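Long-range contacts in cystathionine gamma-lyase (Saccharomyces cerevisiae, PDB 1N8P), which binds pyridoxal-5'-phosphate as a member of the Cys/Met metabolism family of PLP-dependent enzymes, which share the aminotransferase-type fold: residues I174-N179 and I196-A201; L152-I157 and N282-K287; R62-L67 and R248-L253. All blocks are in the same frame, centred on the assembly; numbering follows the deposited sequence.

Interaction 1 of 3, residues I174-N179 and I196-A201; sequences ILVVDN and IVVHSA. With PLP (pyridoxal-5'-phosphate), chain E.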
loop_
_atom_site.group_PDB
_atom_site.type_symbol
_atom_site.label_atom_id
_atom_site.label_comp_id
_atom_site.label_asym_id
_atom_site.label_seq_id
_atom_site.Cartn_x
_atom_site.Cartn_y
_atom_site.Cartn_z
ATOM N N ILE A 174 -34.610 18.043 -6.672
ATOM C CA ILE A 174 -33.614 17.913 -5.613
ATOM C C ILE A 174 -32.499 18.947 -5.767
ATOM O O ILE A 174 -32.055 19.256 -6.873
ATOM C CB ILE A 174 -32.963 16.509 -5.608
ATOM C CG1 ILE A 174 -32.126 16.311 -6.870
ATOM C CG2 ILE A 174 -34.036 15.437 -5.524
ATOM C CD1 ILE A 174 -31.600 14.917 -7.008
ATOM N N LEU A 175 -32.052 19.475 -4.645
ATOM C CA LEU A 175 -30.979 20.461 -4.618
ATOM C C LEU A 175 -29.660 19.812 -4.136
ATOM O O LEU A 175 -29.587 19.258 -3.030
ATOM C CB LEU A 175 -31.365 21.609 -3.667
ATOM C CG LEU A 175 -30.356 22.713 -3.374
ATOM C CD1 LEU A 175 -30.137 23.516 -4.623
ATOM C CD2 LEU A 175 -30.857 23.596 -2.268
ATOM N N VAL A 176 -28.626 19.881 -4.967
ATOM C CA VAL A 176 -27.331 19.327 -4.577
ATOM C C VAL A 176 -26.350 20.469 -4.329
ATOM O O VAL A 176 -26.313 21.423 -5.101
ATOM C CB VAL A 176 -26.748 18.422 -5.669
ATOM C CG1 VAL A 176 -25.412 17.952 -5.252
ATOM C CG2 VAL A 176 -27.654 17.221 -5.919
ATOM N N VAL A 177 -25.580 20.385 -3.242
ATOM C CA VAL A 177 -24.576 21.409 -2.919
ATOM C C VAL A 177 -23.176 20.811 -2.802
ATOM O O VAL A 177 -22.960 19.878 -2.016
ATOM C CB VAL A 177 -24.901 22.135 -1.623
ATOM C CG1 VAL A 177 -23.777 23.073 -1.259
ATOM C CG2 VAL A 177 -26.158 22.942 -1.788
ATOM N N ASP A 178 -22.254 21.346 -3.619
ATOM C CA ASP A 178 -20.846 20.939 -3.676
ATOM C C ASP A 178 -20.197 21.636 -2.522
ATOM O O ASP A 178 -19.994 22.839 -2.584
ATOM C CB ASP A 178 -20.184 21.436 -4.957
ATOM C CG ASP A 178 -18.894 20.710 -5.268
ATOM O OD1 ASP A 178 -17.996 20.646 -4.404
ATOM O OD2 ASP A 178 -18.770 20.193 -6.392
ATOM N N ASN A 179 -19.845 20.861 -1.501
ATOM C CA ASN A 179 -19.262 21.346 -0.254
ATOM C C ASN A 179 -17.771 21.074 -0.150
ATOM O O ASN A 179 -17.227 21.145 0.954
ATOM C CB ASN A 179 -20.020 20.630 0.879
ATOM C CG ASN A 179 -19.712 21.155 2.267
ATOM O OD1 ASN A 179 -19.617 22.348 2.498
ATOM N ND2 ASN A 179 -19.612 20.241 3.218
ATOM N N ILE A 196 -28.732 16.757 -1.283
ATOM C CA ILE A 196 -27.488 16.002 -1.375
ATOM C C ILE A 196 -26.269 16.907 -1.240
ATOM O O ILE A 196 -26.257 18.026 -1.768
ATOM C CB ILE A 196 -27.342 15.244 -2.727
ATOM C CG1 ILE A 196 -28.657 14.627 -3.153
ATOM C CG2 ILE A 196 -26.404 14.080 -2.565
ATOM C CD1 ILE A 196 -28.536 13.804 -4.417
ATOM N N VAL A 197 -25.252 16.403 -0.529
ATOM C CA VAL A 197 -23.972 17.089 -0.334
ATOM C C VAL A 197 -22.952 16.279 -1.081
ATOM O O VAL A 197 -22.804 15.090 -0.811
ATOM C CB VAL A 197 -23.485 17.063 1.095
ATOM C CG1 VAL A 197 -23.202 18.474 1.545
ATOM C CG2 VAL A 197 -24.479 16.374 1.978
ATOM N N VAL A 198 -22.250 16.919 -2.008
ATOM C CA VAL A 198 -21.212 16.255 -2.805
ATOM C C VAL A 198 -19.826 16.755 -2.373
ATOM O O VAL A 198 -19.680 17.893 -1.940
ATOM C CB VAL A 198 -21.391 16.563 -4.302
ATOM C CG1 VAL A 198 -20.219 16.075 -5.066
ATOM C CG2 VAL A 198 -22.626 15.900 -4.822
ATOM N N HIS A 199 -18.816 15.903 -2.465
ATOM C CA HIS A 199 -17.461 16.300 -2.107
ATOM C C HIS A 199 -16.494 15.598 -2.998
ATOM O O HIS A 199 -16.729 14.476 -3.449
ATOM C CB HIS A 199 -17.061 15.858 -0.732
ATOM C CG HIS A 199 -17.700 16.620 0.374
ATOM N ND1 HIS A 199 -17.112 17.725 0.942
ATOM C CD2 HIS A 199 -18.818 16.371 1.095
ATOM C CE1 HIS A 199 -17.833 18.124 1.972
ATOM N NE2 HIS A 199 -18.873 17.318 2.087
ATOM N N SER A 200 -15.396 16.288 -3.249
ATOM C CA SER A 200 -14.305 15.726 -3.990
ATOM C C SER A 200 -13.410 15.479 -2.763
ATOM O O SER A 200 -12.870 16.426 -2.177
ATOM C CB SER A 200 -13.719 16.774 -4.901
ATOM O OG SER A 200 -12.659 16.205 -5.609
ATOM N N ALA A 201 -13.318 14.220 -2.332
ATOM C CA ALA A 201 -12.548 13.863 -1.147
ATOM C C ALA A 201 -11.056 13.947 -1.401
ATOM O O ALA A 201 -10.234 13.674 -0.509
ATOM C CB ALA A 201 -12.938 12.450 -0.676
HETATM N N1 PLP E . -15.381 19.593 -7.887
HETATM C C2 PLP E . -14.660 20.555 -7.211
HETATM C C2A PLP E . -15.496 21.666 -6.585
HETATM C C3 PLP E . -13.179 20.373 -7.179
HETATM O O3 PLP E . -12.566 21.345 -6.460
HETATM C C4 PLP E . -12.568 19.261 -7.832
HETATM C C4A PLP E . -11.073 19.104 -7.833
HETATM C C5 PLP E . -13.474 18.302 -8.526
HETATM C C6 PLP E . -14.844 18.494 -8.528
HETATM C C5A PLP E . -12.846 17.052 -9.165
HETATM O O4P PLP E . -12.825 15.925 -8.308
HETATM P P PLP E . -12.290 14.556 -8.841
HETATM O O1P PLP E . -12.208 13.749 -7.648
HETATM O O2P PLP E . -10.930 14.841 -9.442
HETATM O O3P PLP E . -13.273 14.182 -9.845
#
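Ile-196 and Val-176 face each other across two parallel strands, 174-178 and 196-200, whose axes approach to 4.7 Å at 29°. The ladder is evidenced by four backbone bonds. Val-177 both donates to Ile-196 O (N to O 2.9 Å) and accepts from Val-198 N at its own O (3.0 Å), while Leu-175 O and Asn-179 N make the outer rungs.

Ile-196 can be followed outward. Its CB lies 3.8 Å from Val-176 CG2, and CG1 stays beside the same methyl. Because CG1 sits on the backbone N side, anti to the carbonyl carbon (chi1 -41°), the chain runs back along the neighbouring strand, and CD1 ends 3.8 Å from Val-176 CG2 and 4.2 Å from Ile-174 CD1. Val-176 turns its other branch onward, CG1 meeting Val-198 CG2. Past the strand end, on the side of Val-177 and Val-197, the Asn-179 amide lies alongside the His-199 ring, planes 64° apart; Glu-68 accepts from His-199 NE2 and, weakly, from Asn-179 ND2.

The Ile-196, Val-176 and Val-198 face leads to pyridoxal-5'-phosphate. Ser-200 OG donates to its O4P (2.7 Å), and Asp-178 OD2 lies 3.8 Å from ring atom N1. Thr-180 OG1 bonds both Asp-178 OD1 and Ser-200 N, so one hydroxyl, of a further pocket residue, links the two strand ends. The chemistry therefore changes along the pair: hydrocarbon packing at the start, polar groups at the C-terminal ends, where the parallel pair of strands presents Asp-178 and Ser-200 to pyridoxal-5'-phosphate.

Interaction 2 of 3, residues L152-I157 and N282-K287; sequences LKVTDI and NYPGLK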
loop_
_atom_site.group_PDB
_atom_site.type_symbol
_atom_site.label_atom_id
_atom_site.label_comp_id
_atom_site.label_asym_id
_atom_site.label_seq_id
_atom_site.Cartn_x
_atom_site.Cartn_y
_atom_site.Cartn_z
ATOM N N LEU A 152 -15.191 32.990 -5.435
ATOM C CA LEU A 152 -15.504 32.723 -4.049
ATOM C C LEU A 152 -16.794 33.365 -3.563
ATOM O O LEU A 152 -16.847 33.892 -2.458
ATOM C CB LEU A 152 -14.322 33.143 -3.177
ATOM C CG LEU A 152 -13.017 32.411 -3.520
ATOM C CD1 LEU A 152 -11.951 32.695 -2.484
ATOM C CD2 LEU A 152 -13.282 30.936 -3.576
ATOM N N LYS A 153 -17.834 33.268 -4.393
ATOM C CA LYS A 153 -19.173 33.813 -4.132
ATOM C C LYS A 153 -20.035 32.867 -3.293
ATOM O O LYS A 153 -20.277 31.746 -3.681
ATOM C CB LYS A 153 -19.873 34.088 -5.473
ATOM C CG LYS A 153 -21.281 34.654 -5.356
ATOM C CD LYS A 153 -21.988 34.738 -6.695
ATOM C CE LYS A 153 -21.229 35.639 -7.661
ATOM N NZ LYS A 153 -19.916 35.055 -8.089
ATOM N N VAL A 154 -20.516 33.322 -2.151
ATOM C CA VAL A 154 -21.330 32.475 -1.301
ATOM C C VAL A 154 -22.790 32.508 -1.717
ATOM O O VAL A 154 -23.278 33.547 -2.114
ATOM C CB VAL A 154 -21.226 32.938 0.146
ATOM C CG1 VAL A 154 -22.156 32.146 1.021
ATOM C CG2 VAL A 154 -19.798 32.777 0.619
ATOM N N THR A 155 -23.481 31.379 -1.616
ATOM C CA THR A 155 -24.887 31.265 -1.971
ATOM C C THR A 155 -25.702 30.774 -0.767
ATOM O O THR A 155 -25.249 29.926 0.024
ATOM C CB THR A 155 -25.125 30.273 -3.154
ATOM O OG1 THR A 155 -24.531 30.780 -4.354
ATOM C CG2 THR A 155 -26.606 30.086 -3.403
ATOM N N ASP A 156 -26.910 31.325 -0.622
ATOM C CA ASP A 156 -27.793 30.943 0.483
ATOM C C ASP A 156 -28.584 29.661 0.170
ATOM O O ASP A 156 -29.627 29.671 -0.501
ATOM C CB ASP A 156 -28.758 32.083 0.820
ATOM C CG ASP A 156 -29.373 31.937 2.208
ATOM O OD1 ASP A 156 -29.872 30.844 2.546
ATOM O OD2 ASP A 156 -29.358 32.926 2.961
ATOM N N ILE A 157 -28.066 28.552 0.670
ATOM C CA ILE A 157 -28.698 27.258 0.465
ATOM C C ILE A 157 -30.189 27.247 0.844
ATOM O O ILE A 157 -30.981 26.541 0.226
ATOM C CB ILE A 157 -27.933 26.177 1.256
ATOM C CG1 ILE A 157 -26.485 26.171 0.779
ATOM C CG2 ILE A 157 -28.558 24.808 1.042
ATOM C CD1 ILE A 157 -25.566 25.279 1.562
ATOM N N ASN A 282 -10.635 38.249 -2.757
ATOM C CA ASN A 282 -11.831 37.465 -2.482
ATOM C C ASN A 282 -11.601 36.447 -1.362
ATOM O O ASN A 282 -10.787 35.554 -1.495
ATOM C CB ASN A 282 -12.295 36.699 -3.727
ATOM C CG ASN A 282 -12.461 37.576 -4.940
ATOM O OD1 ASN A 282 -13.178 38.567 -4.919
ATOM N ND2 ASN A 282 -11.810 37.199 -6.015
ATOM N N TYR A 283 -12.333 36.572 -0.266
ATOM C CA TYR A 283 -12.229 35.630 0.845
ATOM C C TYR A 283 -13.523 35.771 1.637
ATOM O O TYR A 283 -13.792 36.816 2.209
ATOM C CB TYR A 283 -11.016 35.959 1.731
ATOM C CG TYR A 283 -10.773 34.916 2.807
ATOM C CD1 TYR A 283 -10.593 33.572 2.464
ATOM C CD2 TYR A 283 -10.778 35.253 4.160
ATOM C CE1 TYR A 283 -10.435 32.589 3.431
ATOM C CE2 TYR A 283 -10.613 34.277 5.137
ATOM C CZ TYR A 283 -10.447 32.944 4.763
ATOM O OH TYR A 283 -10.327 31.952 5.716
ATOM N N PRO A 284 -14.348 34.726 1.667
ATOM C CA PRO A 284 -15.630 34.739 2.387
ATOM C C PRO A 284 -15.560 35.080 3.881
ATOM O O PRO A 284 -16.593 35.250 4.532
ATOM C CB PRO A 284 -16.176 33.327 2.149
ATOM C CG PRO A 284 -15.609 32.939 0.814
ATOM C CD PRO A 284 -14.170 33.465 0.930
ATOM N N GLY A 285 -14.346 35.183 4.417
ATOM C CA GLY A 285 -14.172 35.485 5.824
ATOM C C GLY A 285 -13.962 36.957 6.133
ATOM O O GLY A 285 -13.829 37.373 7.300
ATOM N N LEU A 286 -13.905 37.763 5.089
ATOM C CA LEU A 286 -13.729 39.182 5.297
ATOM C C LEU A 286 -15.122 39.809 5.417
ATOM O O LEU A 286 -15.912 39.727 4.487
ATOM C CB LEU A 286 -12.952 39.775 4.128
ATOM C CG LEU A 286 -11.490 39.343 4.037
ATOM C CD1 LEU A 286 -10.797 40.006 2.843
ATOM C CD2 LEU A 286 -10.806 39.769 5.298
ATOM N N LYS A 287 -15.424 40.418 6.566
ATOM C CA LYS A 287 -16.745 41.034 6.812
ATOM C C LYS A 287 -17.261 41.872 5.637
ATOM O O LYS A 287 -18.467 42.162 5.518
ATOM C CB LYS A 287 -16.700 41.901 8.081
ATOM C CG LYS A 287 -16.506 41.100 9.346
ATOM C CD LYS A 287 -16.409 42.000 10.537
ATOM C CE LYS A 287 -15.974 41.220 11.750
ATOM N NZ LYS A 287 -14.575 40.727 11.643
#
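Leu-152 and Asn-282 are the nearest backbone pair, with CA atoms 6.2 Å apart, where two irregular segments meet: Leu-152 has a positive phi (75°), and from Tyr-283 the other chain bends through a type I turn closed by Leu-286 N to Tyr-283 O (3.0 Å).

The side chains that carry the contact are Leu-152, Val-154 and Pro-284. Leu-152 CB sits in the angle between strand end and turn, 4.1 Å from Asn-282 CB and 4.1 Å from Pro-284 CD. Beyond it the isopropyl end turns toward the other segment, bringing CD1 against the carbonyl group of Asn-282 and toward Tyr-283 CA. Pro-284 meets the two residues with CB, CG and CD: CD meets Leu-152, CG approaches Leu-152 O at 3.6 Å, and CB lies 4.0 Å from Val-154 CG2. With CG1 of Val-154 anti to the backbone N (chi1 175°), CG2 is the branch turned to the proline. The contact is van der Waals, carbon against carbon with two carbon-to-carbonyl approaches, the pyrrolidine ring lying against both residues.

Val-295 of helix 292-298 touches both Val-154 and Pro-284 and so extends the cluster. Further along, Asp-156 caps helix 157-167 through OD1 to Lys-159 N, and its OD2 forms a salt bridge with Lys-297.

The arrangement is a junction between domains, as expected for fold-type I PLP enzymes: the loop between strand 139-144 of the large sheet that carries pocket residues and helix 157-167 rests on the turn that leaves strand 278-282, at the edge of the smaller C-terminal sheet.

Interaction 3 of 3, residues R62-L67 and R248-L253; sequences RAVAAL and RGLKTL
Leu-250 and Leu-67 meet in a buried, wholly aliphatic contact between the C-terminal ends of helix 55-67 and helix 240-250. The closest backbone pair is Val-64 with Leu-250, whose CA atoms stand 8.3 Å apart, so the space between is bridged by side chains.

Leu-250 takes part in three of the four residue pairs. With its CG anti to the backbone N (chi1 166°), the side chain is extended toward the other helix. CD1 comes against the helix surface, 4.1 Å from Ala-63 CB and 3.9 Å from Val-64 CG2. CG and CD2 lie against Leu-67 CD1, CD2 at 3.5 Å from it, the two leucines reaching for each other tip to tip. Ala-63 and Leu-67 are one helical turn apart, with Val-64 next to them, and together these three receive the incoming leucine.

Leu-67 CD1 also meets Leu-253 CD2, at 4.0 Å, and so touches two leucines of the other segment. These two are the first and last residues of a type I turn, in which Leu-253 N binds Leu-250 O (3.1 Å). Within the same bend Gly-249 O accepts from both Thr-252 N and Thr-252 OG1, reached from one face of the carbonyl plane, and Arg-256 adds bonds to Gly-249 O and Thr-252 OG1.

Around the contact, Phe-8 and Ala-12 of helix 8-14 and Pro-184 of helix 183-186 pack on Leu-67. Helix 253-271 starts directly at the turn, while Arg-248 points elsewhere, into a salt bridge with Asp-210 of the third subunit.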
loop_
_atom_site.group_PDB
_atom_site.type_symbol
_atom_site.label_atom_id
_atom_site.label_comp_id
_atom_site.label_asym_id
_atom_site.label_seq_id
_atom_site.Cartn_x
_atom_site.Cartn_y
_atom_site.Cartn_z
ATOM N N ARG A 62 -19.709 5.957 6.545
ATOM C CA ARG A 62 -20.349 6.249 7.824
ATOM C C ARG A 62 -19.729 7.486 8.425
ATOM O O ARG A 62 -20.417 8.385 8.924
ATOM C CB ARG A 62 -20.142 5.095 8.805
ATOM C CG ARG A 62 -20.833 3.794 8.447
ATOM C CD ARG A 62 -20.533 2.764 9.516
ATOM N NE ARG A 62 -20.846 1.416 9.063
ATOM C CZ ARG A 62 -22.075 0.912 9.002
ATOM N NH1 ARG A 62 -23.120 1.647 9.373
ATOM N NH2 ARG A 62 -22.252 -0.329 8.567
ATOM N N ALA A 63 -18.403 7.522 8.395
ATOM C CA ALA A 63 -17.678 8.659 8.958
ATOM C C ALA A 63 -18.024 9.948 8.231
ATOM O O ALA A 63 -18.411 10.914 8.871
ATOM C CB ALA A 63 -16.177 8.401 8.922
ATOM N N VAL A 64 -17.913 9.972 6.902
ATOM C CA VAL A 64 -18.235 11.206 6.190
ATOM C C VAL A 64 -19.663 11.682 6.494
ATOM O O VAL A 64 -19.865 12.845 6.853
ATOM C CB VAL A 64 -18.055 11.065 4.670
ATOM C CG1 VAL A 64 -18.600 12.292 3.981
ATOM C CG2 VAL A 64 -16.587 10.921 4.338
ATOM N N ALA A 65 -20.642 10.787 6.361
ATOM C CA ALA A 65 -22.040 11.113 6.646
ATOM C C ALA A 65 -22.174 11.751 8.030
ATOM O O ALA A 65 -22.824 12.793 8.186
ATOM C CB ALA A 65 -22.879 9.853 6.575
ATOM N N ALA A 66 -21.558 11.124 9.031
ATOM C CA ALA A 66 -21.598 11.641 10.397
ATOM C C ALA A 66 -21.042 13.034 10.473
ATOM O O ALA A 66 -21.599 13.895 11.144
ATOM C CB ALA A 66 -20.802 10.740 11.334
ATOM N N LEU A 67 -19.924 13.270 9.805
ATOM C CA LEU A 67 -19.329 14.601 9.875
ATOM C C LEU A 67 -20.239 15.553 9.107
ATOM O O LEU A 67 -20.316 16.753 9.401
ATOM C CB LEU A 67 -17.907 14.595 9.286
ATOM C CG LEU A 67 -16.843 13.642 9.855
ATOM C CD1 LEU A 67 -15.538 13.914 9.126
ATOM C CD2 LEU A 67 -16.657 13.828 11.351
ATOM N N ARG A 248 -8.284 7.756 6.891
ATOM C CA ARG A 248 -7.146 8.089 7.748
ATOM C C ARG A 248 -6.735 9.558 7.677
ATOM O O ARG A 248 -6.136 10.083 8.615
ATOM C CB ARG A 248 -5.988 7.185 7.354
ATOM C CG ARG A 248 -4.693 7.511 7.930
ATOM C CD ARG A 248 -3.756 6.464 7.434
ATOM N NE ARG A 248 -2.541 6.415 8.234
ATOM C CZ ARG A 248 -1.747 7.453 8.443
ATOM N NH1 ARG A 248 -2.047 8.655 7.906
ATOM N NH2 ARG A 248 -0.632 7.275 9.160
ATOM N N GLY A 249 -7.052 10.229 6.575
ATOM C CA GLY A 249 -6.725 11.632 6.480
ATOM C C GLY A 249 -7.846 12.429 7.133
ATOM O O GLY A 249 -7.641 13.489 7.751
ATOM N N LEU A 250 -9.062 11.927 7.021
ATOM C CA LEU A 250 -10.200 12.630 7.610
ATOM C C LEU A 250 -10.085 12.837 9.143
ATOM O O LEU A 250 -10.732 13.718 9.716
ATOM C CB LEU A 250 -11.472 11.866 7.237
ATOM C CG LEU A 250 -12.879 11.990 7.812
ATOM C CD1 LEU A 250 -13.741 11.088 6.960
ATOM C CD2 LEU A 250 -12.954 11.587 9.271
ATOM N N LYS A 251 -9.246 12.049 9.808
ATOM C CA LYS A 251 -9.099 12.160 11.272
ATOM C C LYS A 251 -8.477 13.459 11.758
ATOM O O LYS A 251 -8.505 13.745 12.953
ATOM C CB LYS A 251 -8.257 10.989 11.826
ATOM C CG LYS A 251 -8.663 9.619 11.301
ATOM C CD LYS A 251 -9.417 8.812 12.325
ATOM C CE LYS A 251 -9.543 7.378 11.848
ATOM N NZ LYS A 251 -9.879 6.478 12.981
ATOM N N THR A 252 -7.886 14.227 10.852
ATOM C CA THR A 252 -7.249 15.487 11.227
ATOM C C THR A 252 -7.932 16.638 10.497
ATOM O O THR A 252 -7.525 17.784 10.625
ATOM C CB THR A 252 -5.730 15.483 10.890
ATOM O OG1 THR A 252 -5.518 14.821 9.643
ATOM C CG2 THR A 252 -4.921 14.732 11.954
ATOM N N LEU A 253 -8.993 16.323 9.753
ATOM C CA LEU A 253 -9.735 17.315 8.996
ATOM C C LEU A 253 -10.047 18.553 9.802
ATOM O O LEU A 253 -9.923 19.680 9.299
ATOM C CB LEU A 253 -11.054 16.741 8.498
ATOM C CG LEU A 253 -12.075 17.639 7.783
ATOM C CD1 LEU A 253 -11.523 18.198 6.484
ATOM C CD2 LEU A 253 -13.306 16.789 7.483
#

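Interaction 1 occupies neighbouring strands of the large sheet that carries pocket residues, and the others are centred away from it: its centre is about 17 Å from that of interaction 2 and about 16 Å from that of interaction 3, which are themselves about 24 Å apart. Interaction 2 touches the strand pair directly, Ile-157 packing on Leu-175 and Val-177; interaction 3 comes no nearer to interaction 1 than about 5 Å. Along the chain, residues 174-201 are nested inside both larger loops, whereas the segments of interactions 2 and 3 alternate. Helix 253-271 begins at the end of 248-253 and leads on to strand 278-282, whose last residue opens 282-287, so connecting the two sheets.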